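Local coordinates for protein succinate dehydrogenase (Membrane anchor subunit) (Mycolicibacterium smegmatis, PDB 7D6V) that serves as the membrane anchor subunit of succinate dehydrogenase, holding a membrane-embedded Rieske-type [2Fe-2S] cluster that probably takes part in electron transfer to quinone, at residues A109-C114 and W200-S205; Y115-A120 and L242-T247; N153-F158 and L204-C209. All coordinates share one frame; numbering follows the deposited sequence.

In the fold
The three contacts surround a single [2Fe-2S] cluster set among the helices of the membrane anchor. Interaction 1 supplies a cysteine to FE1, whose other protein ligand is His240. Interaction 3 supplies both protein ligands of FE2, so each iron has one cysteine and one histidine, whereas a classical Rieske cluster has both cysteines on one iron. Interaction 2 lies beside the cluster and joins helix 115-124 to helix 240-264. Centres are about 8 Å apart for interactions 1 and 2, about 7 Å for 1 and 3, and about 13 Å for 2 and 3. A probable hydrogen bond, Thr113 OG1 to His155 ND1, ties interaction 1 to interaction 3. Ile154 of interaction 3 also touches the bound ubiquinone-1.

Interaction 1: A109-C114 and W200-S205; sequences AFRLTC and WVYTLS. With FES (Fe2/s2 (inorganic) cluster), chain J; PEV ((1S)-2-{[(2-aminoethoxy)(hydroxy)phosphoryl]oxy}-1-[(palmitoyloxy)methyl]ethyl stearate), chain I.
Phe110, Arg111 and Cys114 meet Tyr202 in a buried aromatic and cation-pi contact between the end of helix 104-112 and the end of helix 188-204, forming one wall of the membrane-embedded [2Fe-2S] cluster site. The helices stand well apart, with CA of Phe110 and CA of Thr203 9.7 Å from each other, and the Tyr202 side chain does most of the bridging. Its CG is anti to the backbone N (chi1 170°), which sends the ring across the gap toward 109-114. There the guanidinium of Arg111 lies flat on the phenol ring, the planes 13° apart and the centres separated by 4.3 Å. Tyr202 CE2 sits over the middle of the guanidinium face, an arrangement that leaves the N-H groups pointing outward along the plane; NH2 uses one of its own to reach Thr247 on helix 240-264. Phe110 approaches the same ring atom, its CE2 3.8 Å from Tyr202 CE2, as the two aromatic side chains run past each other in opposite directions.

Both rings also reach the cluster. Phe110 CZ lies 3.5 Å and Tyr202 OH 3.4 Å from the bridging sulfide S2, an apolar ring and a phenol approaching it from directions about a right angle apart. Cys114 SG binds the iron FE1 at 2.5 Å and packs 3.7 Å from Tyr202 OH; His240, whose ring lies nearly parallel to that of Tyr202, binds this iron too. One residue before Cys114, Thr113 ties the helix end: its OG1, also hydrogen-bonded to His155 ND1, and its backbone N both donate to Ala109 O, from opposite faces of the carbonyl plane. On the lipid side, the extended Arg111 chain and Leu112 lie against the bound phospholipid, with Arg111 CD 3.6 Å from acyl carbon C48.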
loop_
_atom_site.group_PDB
_atom_site.type_symbol
_atom_site.label_atom_id
_atom_site.label_comp_id
_atom_site.label_asym_id
_atom_site.label_seq_id
_atom_site.Cartn_x
_atom_site.Cartn_y
_atom_site.Cartn_z
ATOM N N ALA C 109 -13.943 18.247 -34.809
ATOM C CA ALA C 109 -13.582 16.848 -34.606
ATOM C C ALA C 109 -12.431 16.706 -33.617
ATOM O O ALA C 109 -12.399 15.759 -32.823
ATOM C CB ALA C 109 -13.225 16.208 -35.942
ATOM N N PHE C 110 -11.478 17.639 -33.651
ATOM C CA PHE C 110 -10.350 17.600 -32.731
ATOM C C PHE C 110 -10.807 17.742 -31.290
ATOM O O PHE C 110 -10.314 17.039 -30.403
ATOM C CB PHE C 110 -9.357 18.705 -33.091
ATOM C CG PHE C 110 -8.199 18.821 -32.144
ATOM C CD1 PHE C 110 -7.282 17.797 -32.017
ATOM C CD2 PHE C 110 -8.022 19.966 -31.391
ATOM C CE1 PHE C 110 -6.218 17.907 -31.153
ATOM C CE2 PHE C 110 -6.957 20.081 -30.527
ATOM C CZ PHE C 110 -6.053 19.051 -30.411
ATOM N N ARG C 111 -11.742 18.650 -31.032
ATOM C CA ARG C 111 -12.230 18.792 -29.667
ATOM C C ARG C 111 -13.268 17.740 -29.304
ATOM O O ARG C 111 -13.457 17.464 -28.117
ATOM C CB ARG C 111 -12.788 20.196 -29.451
ATOM C CG ARG C 111 -11.698 21.220 -29.235
ATOM C CD ARG C 111 -12.247 22.533 -28.746
ATOM N NE ARG C 111 -11.210 23.553 -28.649
ATOM C CZ ARG C 111 -10.688 23.978 -27.505
ATOM N NH1 ARG C 111 -11.100 23.469 -26.357
ATOM N NH2 ARG C 111 -9.752 24.913 -27.510
ATOM N N LEU C 112 -13.928 17.135 -30.291
ATOM C CA LEU C 112 -14.873 16.064 -30.008
ATOM C C LEU C 112 -14.166 14.763 -29.664
ATOM O O LEU C 112 -14.693 13.963 -28.883
ATOM C CB LEU C 112 -15.800 15.862 -31.202
ATOM C CG LEU C 112 -17.217 15.385 -30.900
ATOM C CD1 LEU C 112 -17.946 16.395 -30.038
ATOM C CD2 LEU C 112 -17.971 15.135 -32.192
ATOM N N THR C 113 -12.991 14.524 -30.237
ATOM C CA THR C 113 -12.225 13.326 -29.928
ATOM C C THR C 113 -11.215 13.550 -28.812
ATOM O O THR C 113 -10.504 12.611 -28.444
ATOM C CB THR C 113 -11.512 12.810 -31.181
ATOM O OG1 THR C 113 -10.750 13.867 -31.775
ATOM C CG2 THR C 113 -12.522 12.300 -32.191
ATOM N N CYS C 114 -11.162 14.760 -28.266
ATOM C CA CYS C 114 -10.241 15.055 -27.176
ATOM C C CYS C 114 -10.542 14.134 -25.998
ATOM O O CYS C 114 -11.705 13.874 -25.687
ATOM C CB CYS C 114 -10.361 16.518 -26.749
ATOM S SG CYS C 114 -9.745 16.863 -25.084
ATOM N N TRP C 200 -1.868 27.275 -28.700
ATOM C CA TRP C 200 -0.676 26.444 -28.820
ATOM C C TRP C 200 -0.447 25.624 -27.558
ATOM O O TRP C 200 -0.077 24.448 -27.633
ATOM C CB TRP C 200 0.546 27.309 -29.118
ATOM C CG TRP C 200 0.812 27.512 -30.570
ATOM C CD1 TRP C 200 0.887 28.699 -31.225
ATOM C CD2 TRP C 200 1.061 26.496 -31.548
ATOM N NE1 TRP C 200 1.156 28.492 -32.552
ATOM C CE2 TRP C 200 1.270 27.147 -32.777
ATOM C CE3 TRP C 200 1.124 25.101 -31.505
ATOM C CZ2 TRP C 200 1.538 26.454 -33.951
ATOM C CZ3 TRP C 200 1.387 24.416 -32.672
ATOM C CH2 TRP C 200 1.590 25.092 -33.878
ATOM N N VAL C 201 -0.650 26.232 -26.389
ATOM C CA VAL C 201 -0.479 25.503 -25.134
ATOM C C VAL C 201 -1.454 24.334 -25.060
ATOM O O VAL C 201 -1.085 23.210 -24.698
ATOM C CB VAL C 201 -0.643 26.452 -23.935
ATOM C CG1 VAL C 201 -0.619 25.673 -22.634
ATOM C CG2 VAL C 201 0.448 27.500 -23.942
ATOM N N TYR C 202 -2.717 24.583 -25.412
ATOM C CA TYR C 202 -3.719 23.521 -25.380
ATOM C C TYR C 202 -3.392 22.413 -26.373
ATOM O O TYR C 202 -3.542 21.227 -26.064
ATOM C CB TYR C 202 -5.103 24.098 -25.662
ATOM C CG TYR C 202 -6.158 23.044 -25.890
ATOM C CD1 TYR C 202 -6.544 22.189 -24.869
ATOM C CD2 TYR C 202 -6.762 22.899 -27.128
ATOM C CE1 TYR C 202 -7.503 21.223 -25.074
ATOM C CE2 TYR C 202 -7.720 21.938 -27.341
ATOM C CZ TYR C 202 -8.089 21.104 -26.312
ATOM O OH TYR C 202 -9.048 20.146 -26.526
ATOM N N THR C 203 -2.947 22.781 -27.575
ATOM C CA THR C 203 -2.601 21.783 -28.579
ATOM C C THR C 203 -1.395 20.954 -28.153
ATOM O O THR C 203 -1.343 19.747 -28.411
ATOM C CB THR C 203 -2.342 22.463 -29.922
ATOM O OG1 THR C 203 -3.427 23.348 -30.221
ATOM C CG2 THR C 203 -2.220 21.439 -31.031
ATOM N N LEU C 204 -0.416 21.578 -27.501
ATOM C CA LEU C 204 0.785 20.862 -27.099
ATOM C C LEU C 204 0.623 20.106 -25.788
ATOM O O LEU C 204 1.488 19.289 -25.461
ATOM C CB LEU C 204 1.966 21.826 -26.989
ATOM C CG LEU C 204 2.427 22.467 -28.297
ATOM C CD1 LEU C 204 3.692 23.271 -28.073
ATOM C CD2 LEU C 204 2.638 21.412 -29.366
ATOM N N SER C 205 -0.447 20.345 -25.037
ATOM C CA SER C 205 -0.738 19.543 -23.857
ATOM C C SER C 205 -1.605 18.331 -24.178
ATOM O O SER C 205 -2.064 17.649 -23.257
ATOM C CB SER C 205 -1.403 20.403 -22.782
ATOM O OG SER C 205 -2.712 20.779 -23.156
HETATM FE FE1 FES J . -7.311 16.606 -25.483
HETATM FE FE2 FES J . -5.676 15.893 -27.497
HETATM S S1 FES J . -6.292 14.681 -25.768
HETATM S S2 FES J . -6.634 17.841 -27.172
HETATM C C48 PEV I . -15.612 22.890 -27.626
HETATM C C47 PEV I . -16.483 22.360 -28.759
HETATM C C46 PEV I . -16.692 20.858 -28.621
HETATM C C45 PEV I . -17.770 20.560 -27.587
HETATM C C44 PEV I . -18.563 19.310 -27.945
HETATM C C43 PEV I . -19.346 18.778 -26.752
HETATM C C42 PEV I . -20.705 18.253 -27.188
HETATM C C41 PEV I . -20.713 16.733 -27.235
HETATM C C40 PEV I . -22.124 16.178 -27.121
HETATM C C39 PEV I . -22.345 15.063 -28.127
HETATM C C38 PEV I . -21.716 13.773 -27.622
HETATM C C37 PEV I . -22.693 12.991 -26.756
HETATM C C36 PEV I . -22.781 11.543 -27.202
HETATM C C35 PEV I . -21.896 10.652 -26.342
HETATM C C34 PEV I . -22.446 9.235 -26.300
HETATM C C33 PEV I . -22.753 8.729 -27.700
HETATM C C32 PEV I . -23.836 7.663 -27.658
HETATM C C31 PEV I . -23.226 6.274 -27.587
HETATM O O31 PEV I . -22.603 5.951 -26.635
HETATM O O2 PEV I . -23.408 5.383 -28.641
HETATM C C2 PEV I . -24.208 4.296 -28.294
HETATM C C1 PEV I . -23.302 3.113 -27.982
HETATM O O3P PEV I . -23.039 3.116 -26.608
HETATM P P PEV I . -23.526 1.826 -25.707
HETATM O O1P PEV I . -24.987 1.958 -25.361
HETATM O O2P PEV I . -22.706 1.763 -24.444
HETATM O O4P PEV I . -23.313 0.455 -26.592
HETATM C C4 PEV I . -24.424 -0.115 -27.220
HETATM C C5 PEV I . -23.975 -0.668 -28.571
HETATM N N6 PEV I . -25.110 -0.796 -29.465
HETATM C C3 PEV I . -25.137 3.966 -29.459
HETATM O O3 PEV I . -25.721 5.166 -29.879
HETATM C C11 PEV I . -25.295 5.605 -31.137
HETATM O O11 PEV I . -25.494 4.943 -32.097
HETATM C C12 PEV I . -24.560 6.935 -31.273
HETATM C C13 PEV I . -25.125 7.789 -32.404
HETATM C C14 PEV I . -24.771 9.264 -32.239
HETATM C C15 PEV I . -23.289 9.476 -31.945
HETATM C C16 PEV I . -22.631 10.356 -33.003
HETATM C C17 PEV I . -21.621 11.354 -32.438
HETATM C C18 PEV I . -21.418 11.235 -30.928
HETATM C C19 PEV I . -19.956 11.022 -30.534
HETATM C C20 PEV I . -19.034 10.789 -31.730
HETATM C C21 PEV I . -17.575 11.074 -31.387
HETATM C C22 PEV I . -16.730 11.344 -32.629
HETATM C C23 PEV I . -16.013 10.104 -33.159
HETATM C C24 PEV I . -15.989 10.103 -34.683
HETATM C C25 PEV I . -14.882 10.991 -35.240
HETATM C C26 PEV I . -15.434 12.088 -36.145
#

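Interaction 2: Y115-A120 and L242-T247; sequences YYYRKA and LFAWIT. With FES (Fe2/s2 (inorganic) cluster), chain J.
Trp245 NE1 donates a hydrogen bond of 2.6 Å to Tyr116 OH, the polar link in a nearly perpendicular helix-helix crossing beside the [2Fe-2S] cluster. The short axes of 115-120 and 242-247 are inclined at 87° and approach to 10.8 Å, a separation spanned by Tyr116, Tyr117 and Trp245. The N-H...O angle is 151°, and the hydroxyl lies at the indole edge, somewhat tilted from the ring plane. The two side chains cross at about a right angle. A chi1 of 166° extends Tyr116 away from its own backbone N and directs the ring toward helix 240-264, where it reaches its partner.

Ala244 occupies the middle of the crossing. Its small CB allows close approach by two consecutive tyrosines: Tyr116 CD2 lies 4.0 Å away, while Tyr117 packs against the same methyl through CE2, CZ and OH. Tyr117 also touches Tyr202 of helix 188-204, Leu42 of helix 33-55 and the bound phospholipid, so it sits where several helices meet the lipid.

At the start of 115-120, Tyr115 turns its ring edge to the cluster, and its OH is hydrogen-bonded to Glu229 of the iron-sulfur subunit. Arg118 NH1 lies over the centre of the Tyr115 ring, while the edge of that ring meets the sulfide S1, 3.5 Å from CD2.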
loop_
_atom_site.group_PDB
_atom_site.type_symbol
_atom_site.label_atom_id
_atom_site.label_comp_id
_atom_site.label_asym_id
_atom_site.label_seq_id
_atom_site.Cartn_x
_atom_site.Cartn_y
_atom_site.Cartn_z
ATOM N N TYR C 115 -9.496 13.641 -25.342
ATOM C CA TYR C 115 -9.668 12.741 -24.210
ATOM C C TYR C 115 -10.381 13.429 -23.052
ATOM O O TYR C 115 -11.274 12.842 -22.433
ATOM C CB TYR C 115 -8.312 12.184 -23.770
ATOM C CG TYR C 115 -7.813 11.038 -24.628
ATOM C CD1 TYR C 115 -8.185 9.733 -24.355
ATOM C CD2 TYR C 115 -6.976 11.263 -25.708
ATOM C CE1 TYR C 115 -7.742 8.687 -25.124
ATOM C CE2 TYR C 115 -6.527 10.220 -26.488
ATOM C CZ TYR C 115 -6.916 8.933 -26.189
ATOM O OH TYR C 115 -6.477 7.882 -26.953
ATOM N N TYR C 116 -10.027 14.679 -22.754
ATOM C CA TYR C 116 -10.732 15.383 -21.687
ATOM C C TYR C 116 -12.199 15.599 -22.035
ATOM O O TYR C 116 -13.085 15.371 -21.205
ATOM C CB TYR C 116 -10.076 16.726 -21.374
ATOM C CG TYR C 116 -11.005 17.569 -20.537
ATOM C CD1 TYR C 116 -11.320 17.196 -19.239
ATOM C CD2 TYR C 116 -11.613 18.700 -21.060
ATOM C CE1 TYR C 116 -12.195 17.933 -18.481
ATOM C CE2 TYR C 116 -12.485 19.447 -20.304
ATOM C CZ TYR C 116 -12.770 19.061 -19.014
ATOM O OH TYR C 116 -13.638 19.804 -18.252
ATOM N N TYR C 117 -12.475 16.057 -23.256
ATOM C CA TYR C 117 -13.854 16.339 -23.633
ATOM C C TYR C 117 -14.697 15.075 -23.640
ATOM O O TYR C 117 -15.886 15.121 -23.308
ATOM C CB TYR C 117 -13.900 17.022 -24.997
ATOM C CG TYR C 117 -13.633 18.504 -24.939
ATOM C CD1 TYR C 117 -14.616 19.390 -24.532
ATOM C CD2 TYR C 117 -12.397 19.018 -25.289
ATOM C CE1 TYR C 117 -14.372 20.744 -24.476
ATOM C CE2 TYR C 117 -12.145 20.367 -25.237
ATOM C CZ TYR C 117 -13.134 21.226 -24.831
ATOM O OH TYR C 117 -12.881 22.574 -24.781
ATOM N N ARG C 118 -14.100 13.940 -24.007
ATOM C CA ARG C 118 -14.827 12.680 -23.946
ATOM C C ARG C 118 -15.269 12.379 -22.525
ATOM O O ARG C 118 -16.421 12.004 -22.298
ATOM C CB ARG C 118 -13.970 11.545 -24.498
ATOM C CG ARG C 118 -14.120 11.343 -25.987
ATOM C CD ARG C 118 -12.801 11.033 -26.639
ATOM N NE ARG C 118 -12.427 9.638 -26.447
ATOM C CZ ARG C 118 -11.244 9.135 -26.766
ATOM N NH1 ARG C 118 -10.315 9.914 -27.297
ATOM N NH2 ARG C 118 -10.990 7.855 -26.556
ATOM N N LYS C 119 -14.374 12.556 -21.552
ATOM C CA LYS C 119 -14.763 12.437 -20.151
ATOM C C LYS C 119 -15.928 13.357 -19.827
ATOM O O LYS C 119 -16.941 12.929 -19.252
ATOM C CB LYS C 119 -13.574 12.765 -19.251
ATOM C CG LYS C 119 -13.897 12.693 -17.775
ATOM C CD LYS C 119 -12.728 13.112 -16.916
ATOM C CE LYS C 119 -12.879 14.542 -16.460
ATOM N NZ LYS C 119 -13.919 14.658 -15.405
ATOM N N ALA C 120 -15.806 14.628 -20.214
ATOM C CA ALA C 120 -16.799 15.630 -19.856
ATOM C C ALA C 120 -18.180 15.250 -20.370
ATOM O O ALA C 120 -19.146 15.210 -19.602
ATOM C CB ALA C 120 -16.379 16.997 -20.392
ATOM N N LEU C 242 -7.780 22.418 -17.707
ATOM C CA LEU C 242 -7.919 23.861 -17.568
ATOM C C LEU C 242 -7.745 24.569 -18.905
ATOM O O LEU C 242 -8.472 25.523 -19.208
ATOM C CB LEU C 242 -6.908 24.374 -16.546
ATOM C CG LEU C 242 -6.989 25.842 -16.143
ATOM C CD1 LEU C 242 -8.106 26.055 -15.140
ATOM C CD2 LEU C 242 -5.661 26.307 -15.578
ATOM N N PHE C 243 -6.785 24.117 -19.714
ATOM C CA PHE C 243 -6.479 24.811 -20.957
ATOM C C PHE C 243 -7.612 24.700 -21.966
ATOM O O PHE C 243 -7.819 25.623 -22.755
ATOM C CB PHE C 243 -5.174 24.279 -21.549
ATOM C CG PHE C 243 -3.978 24.504 -20.671
ATOM C CD1 PHE C 243 -3.835 25.683 -19.960
ATOM C CD2 PHE C 243 -2.997 23.536 -20.553
ATOM C CE1 PHE C 243 -2.740 25.890 -19.150
ATOM C CE2 PHE C 243 -1.899 23.738 -19.743
ATOM C CZ PHE C 243 -1.771 24.918 -19.040
ATOM N N ALA C 244 -8.374 23.605 -21.942
ATOM C CA ALA C 244 -9.514 23.481 -22.845
ATOM C C ALA C 244 -10.545 24.575 -22.585
ATOM O O ALA C 244 -10.962 25.292 -23.506
ATOM C CB ALA C 244 -10.143 22.098 -22.693
ATOM N N TRP C 245 -10.952 24.729 -21.323
ATOM C CA TRP C 245 -11.927 25.754 -20.972
ATOM C C TRP C 245 -11.365 27.151 -21.195
ATOM O O TRP C 245 -12.079 28.050 -21.660
ATOM C CB TRP C 245 -12.364 25.577 -19.519
ATOM C CG TRP C 245 -13.211 24.368 -19.295
ATOM C CD1 TRP C 245 -12.861 23.240 -18.620
ATOM C CD2 TRP C 245 -14.551 24.160 -19.754
ATOM N NE1 TRP C 245 -13.897 22.343 -18.625
ATOM C CE2 TRP C 245 -14.947 22.884 -19.316
ATOM C CE3 TRP C 245 -15.455 24.931 -20.491
ATOM C CZ2 TRP C 245 -16.206 22.360 -19.590
ATOM C CZ3 TRP C 245 -16.702 24.409 -20.761
ATOM C CH2 TRP C 245 -17.068 23.136 -20.312
ATOM N N ILE C 246 -10.082 27.349 -20.882
ATOM C CA ILE C 246 -9.473 28.662 -21.067
ATOM C C ILE C 246 -9.457 29.042 -22.540
ATOM O O ILE C 246 -9.746 30.187 -22.900
ATOM C CB ILE C 246 -8.061 28.689 -20.454
ATOM C CG1 ILE C 246 -8.147 28.740 -18.931
ATOM C CG2 ILE C 246 -7.271 29.878 -20.973
ATOM C CD1 ILE C 246 -6.804 28.791 -18.255
ATOM N N THR C 247 -9.126 28.093 -23.417
ATOM C CA THR C 247 -9.085 28.404 -24.840
ATOM C C THR C 247 -10.481 28.614 -25.405
ATOM O O THR C 247 -10.665 29.446 -26.299
ATOM C CB THR C 247 -8.343 27.312 -25.609
ATOM O OG1 THR C 247 -8.958 26.043 -25.362
ATOM C CG2 THR C 247 -6.884 27.277 -25.209
HETATM FE FE1 FES J . -7.311 16.606 -25.483
HETATM FE FE2 FES J . -5.676 15.893 -27.497
HETATM S S1 FES J . -6.292 14.681 -25.768
HETATM S S2 FES J . -6.634 17.841 -27.172
#

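Interaction 3: N153-F158 and L204-C209; sequences NIHRYF and LSCHSC. With FES (Fe2/s2 (inorganic) cluster), chain J.
His155 and Cys206 converge on one iron of the [2Fe-2S] cluster, and this shared metal forms the tight part of the contact. His155 NE2 and Cys206 SG each bind FE2 at 2.5 Å. The iron lies in the imidazole plane at its edge; a trans chi1 of -178° carries the ring off the first turn of helix 155-175 toward 204-209, and a second-shell hydrogen bond between ND1 and Thr113 OG1 fixes its rotation. Cys206 stands at the N-cap of helix 207-215, and the following His207 N is 3.4 Å from the sulfide S1.

The other side is looser and faces the neighbouring iron-sulfur subunit rather than the metal. Ser208 OG is 3.6 Å from His155 CD2 and 4.1 Å from Arg156 CB, distances of packing alone; its hydrogen bond goes to Glu229 of the iron-sulfur subunit. Arg156 likewise turns its guanidinium to that subunit, forming salt bridges with Asp233, Asp237 and the same Glu229. Mixed histidine and cysteine ligation thus fixes FE2 between the two segments, while acidic side chains of the iron-sulfur subunit engage Arg156 and Ser208 and place this end of the site against that subunit.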
loop_
_atom_site.group_PDB
_atom_site.type_symbol
_atom_site.label_atom_id
_atom_site.label_comp_id
_atom_site.label_asym_id
_atom_site.label_seq_id
_atom_site.Cartn_x
_atom_site.Cartn_y
_atom_site.Cartn_z
ATOM N N ASN C 153 -10.462 6.670 -31.689
ATOM C CA ASN C 153 -9.056 6.294 -31.680
ATOM C C ASN C 153 -8.243 6.969 -32.776
ATOM O O ASN C 153 -7.031 6.749 -32.843
ATOM C CB ASN C 153 -8.926 4.775 -31.805
ATOM C CG ASN C 153 -9.456 4.045 -30.593
ATOM O OD1 ASN C 153 -8.855 4.082 -29.522
ATOM N ND2 ASN C 153 -10.584 3.372 -30.756
ATOM N N ILE C 154 -8.866 7.778 -33.625
ATOM C CA ILE C 154 -8.153 8.504 -34.666
ATOM C C ILE C 154 -7.855 9.940 -34.234
ATOM O O ILE C 154 -7.650 10.809 -35.077
ATOM C CB ILE C 154 -8.912 8.474 -36.000
ATOM C CG1 ILE C 154 -10.279 9.135 -35.849
ATOM C CG2 ILE C 154 -9.059 7.054 -36.495
ATOM C CD1 ILE C 154 -11.095 9.134 -37.112
ATOM N N HIS C 155 -7.839 10.197 -32.927
ATOM C CA HIS C 155 -7.666 11.554 -32.426
ATOM C C HIS C 155 -6.327 12.160 -32.832
ATOM O O HIS C 155 -6.227 13.381 -32.986
ATOM C CB HIS C 155 -7.814 11.559 -30.907
ATOM C CG HIS C 155 -7.695 12.916 -30.296
ATOM N ND1 HIS C 155 -8.454 13.987 -30.714
ATOM C CD2 HIS C 155 -6.900 13.381 -29.307
ATOM C CE1 HIS C 155 -8.134 15.052 -30.004
ATOM N NE2 HIS C 155 -7.196 14.710 -29.143
ATOM N N ARG C 156 -5.290 11.337 -33.005
ATOM C CA ARG C 156 -3.974 11.870 -33.347
ATOM C C ARG C 156 -3.965 12.551 -34.711
ATOM O O ARG C 156 -3.193 13.490 -34.936
ATOM C CB ARG C 156 -2.933 10.753 -33.296
ATOM C CG ARG C 156 -3.254 9.557 -34.170
ATOM C CD ARG C 156 -2.249 8.441 -33.968
ATOM N NE ARG C 156 -2.423 7.792 -32.673
ATOM C CZ ARG C 156 -1.810 6.673 -32.310
ATOM N NH1 ARG C 156 -0.981 6.069 -33.144
ATOM N NH2 ARG C 156 -2.029 6.156 -31.112
ATOM N N TYR C 157 -4.828 12.116 -35.628
ATOM C CA TYR C 157 -4.869 12.751 -36.940
ATOM C C TYR C 157 -5.528 14.121 -36.861
ATOM O O TYR C 157 -5.087 15.075 -37.517
ATOM C CB TYR C 157 -5.587 11.841 -37.929
ATOM C CG TYR C 157 -4.769 10.620 -38.250
ATOM C CD1 TYR C 157 -3.995 10.559 -39.395
ATOM C CD2 TYR C 157 -4.747 9.539 -37.387
ATOM C CE1 TYR C 157 -3.235 9.450 -39.677
ATOM C CE2 TYR C 157 -3.992 8.431 -37.659
ATOM C CZ TYR C 157 -3.240 8.390 -38.803
ATOM O OH TYR C 157 -2.489 7.276 -39.074
ATOM N N PHE C 158 -6.568 14.247 -36.041
ATOM C CA PHE C 158 -7.118 15.567 -35.769
ATOM C C PHE C 158 -6.128 16.421 -34.994
ATOM O O PHE C 158 -6.157 17.647 -35.105
ATOM C CB PHE C 158 -8.441 15.436 -35.022
ATOM C CG PHE C 158 -9.492 14.713 -35.802
ATOM C CD1 PHE C 158 -9.912 15.196 -37.027
ATOM C CD2 PHE C 158 -10.047 13.540 -35.325
ATOM C CE1 PHE C 158 -10.866 14.530 -37.757
ATOM C CE2 PHE C 158 -11.005 12.873 -36.050
ATOM C CZ PHE C 158 -11.416 13.368 -37.266
ATOM N N LEU C 204 -0.416 21.578 -27.501
ATOM C CA LEU C 204 0.785 20.862 -27.099
ATOM C C LEU C 204 0.623 20.106 -25.788
ATOM O O LEU C 204 1.488 19.289 -25.461
ATOM C CB LEU C 204 1.966 21.826 -26.989
ATOM C CG LEU C 204 2.427 22.467 -28.297
ATOM C CD1 LEU C 204 3.692 23.271 -28.073
ATOM C CD2 LEU C 204 2.638 21.412 -29.366
ATOM N N SER C 205 -0.447 20.345 -25.037
ATOM C CA SER C 205 -0.738 19.543 -23.857
ATOM C C SER C 205 -1.605 18.331 -24.178
ATOM O O SER C 205 -2.064 17.649 -23.257
ATOM C CB SER C 205 -1.403 20.403 -22.782
ATOM O OG SER C 205 -2.712 20.779 -23.156
ATOM N N CYS C 206 -1.838 18.069 -25.460
ATOM C CA CYS C 206 -2.673 16.944 -25.874
ATOM C C CYS C 206 -2.094 15.587 -25.475
ATOM O O CYS C 206 -0.879 15.395 -25.477
ATOM C CB CYS C 206 -2.912 16.985 -27.385
ATOM S SG CYS C 206 -3.351 15.391 -28.116
ATOM N N HIS C 207 -2.977 14.652 -25.133
ATOM C CA HIS C 207 -2.561 13.308 -24.746
ATOM C C HIS C 207 -1.925 12.558 -25.907
ATOM O O HIS C 207 -1.038 11.727 -25.690
ATOM C CB HIS C 207 -3.752 12.517 -24.209
ATOM C CG HIS C 207 -4.034 12.756 -22.761
ATOM N ND1 HIS C 207 -5.072 13.551 -22.327
ATOM C CD2 HIS C 207 -3.419 12.299 -21.646
ATOM C CE1 HIS C 207 -5.081 13.577 -21.007
ATOM N NE2 HIS C 207 -4.087 12.825 -20.569
ATOM N N SER C 208 -2.372 12.817 -27.136
ATOM C CA SER C 208 -1.734 12.209 -28.297
ATOM C C SER C 208 -0.360 12.807 -28.555
ATOM O O SER C 208 0.541 12.103 -29.020
ATOM C CB SER C 208 -2.620 12.362 -29.530
ATOM O OG SER C 208 -3.794 11.586 -29.412
ATOM N N CYS C 209 -0.183 14.098 -28.274
ATOM C CA CYS C 209 1.140 14.704 -28.375
ATOM C C CYS C 209 2.109 14.068 -27.387
ATOM O O CYS C 209 3.271 13.814 -27.720
ATOM C CB CYS C 209 1.044 16.210 -28.138
ATOM S SG CYS C 209 2.620 17.082 -28.233
HETATM FE FE1 FES J . -7.311 16.606 -25.483
HETATM FE FE2 FES J . -5.676 15.893 -27.497
HETATM S S1 FES J . -6.292 14.681 -25.768
HETATM S S2 FES J . -6.634 17.841 -27.172
#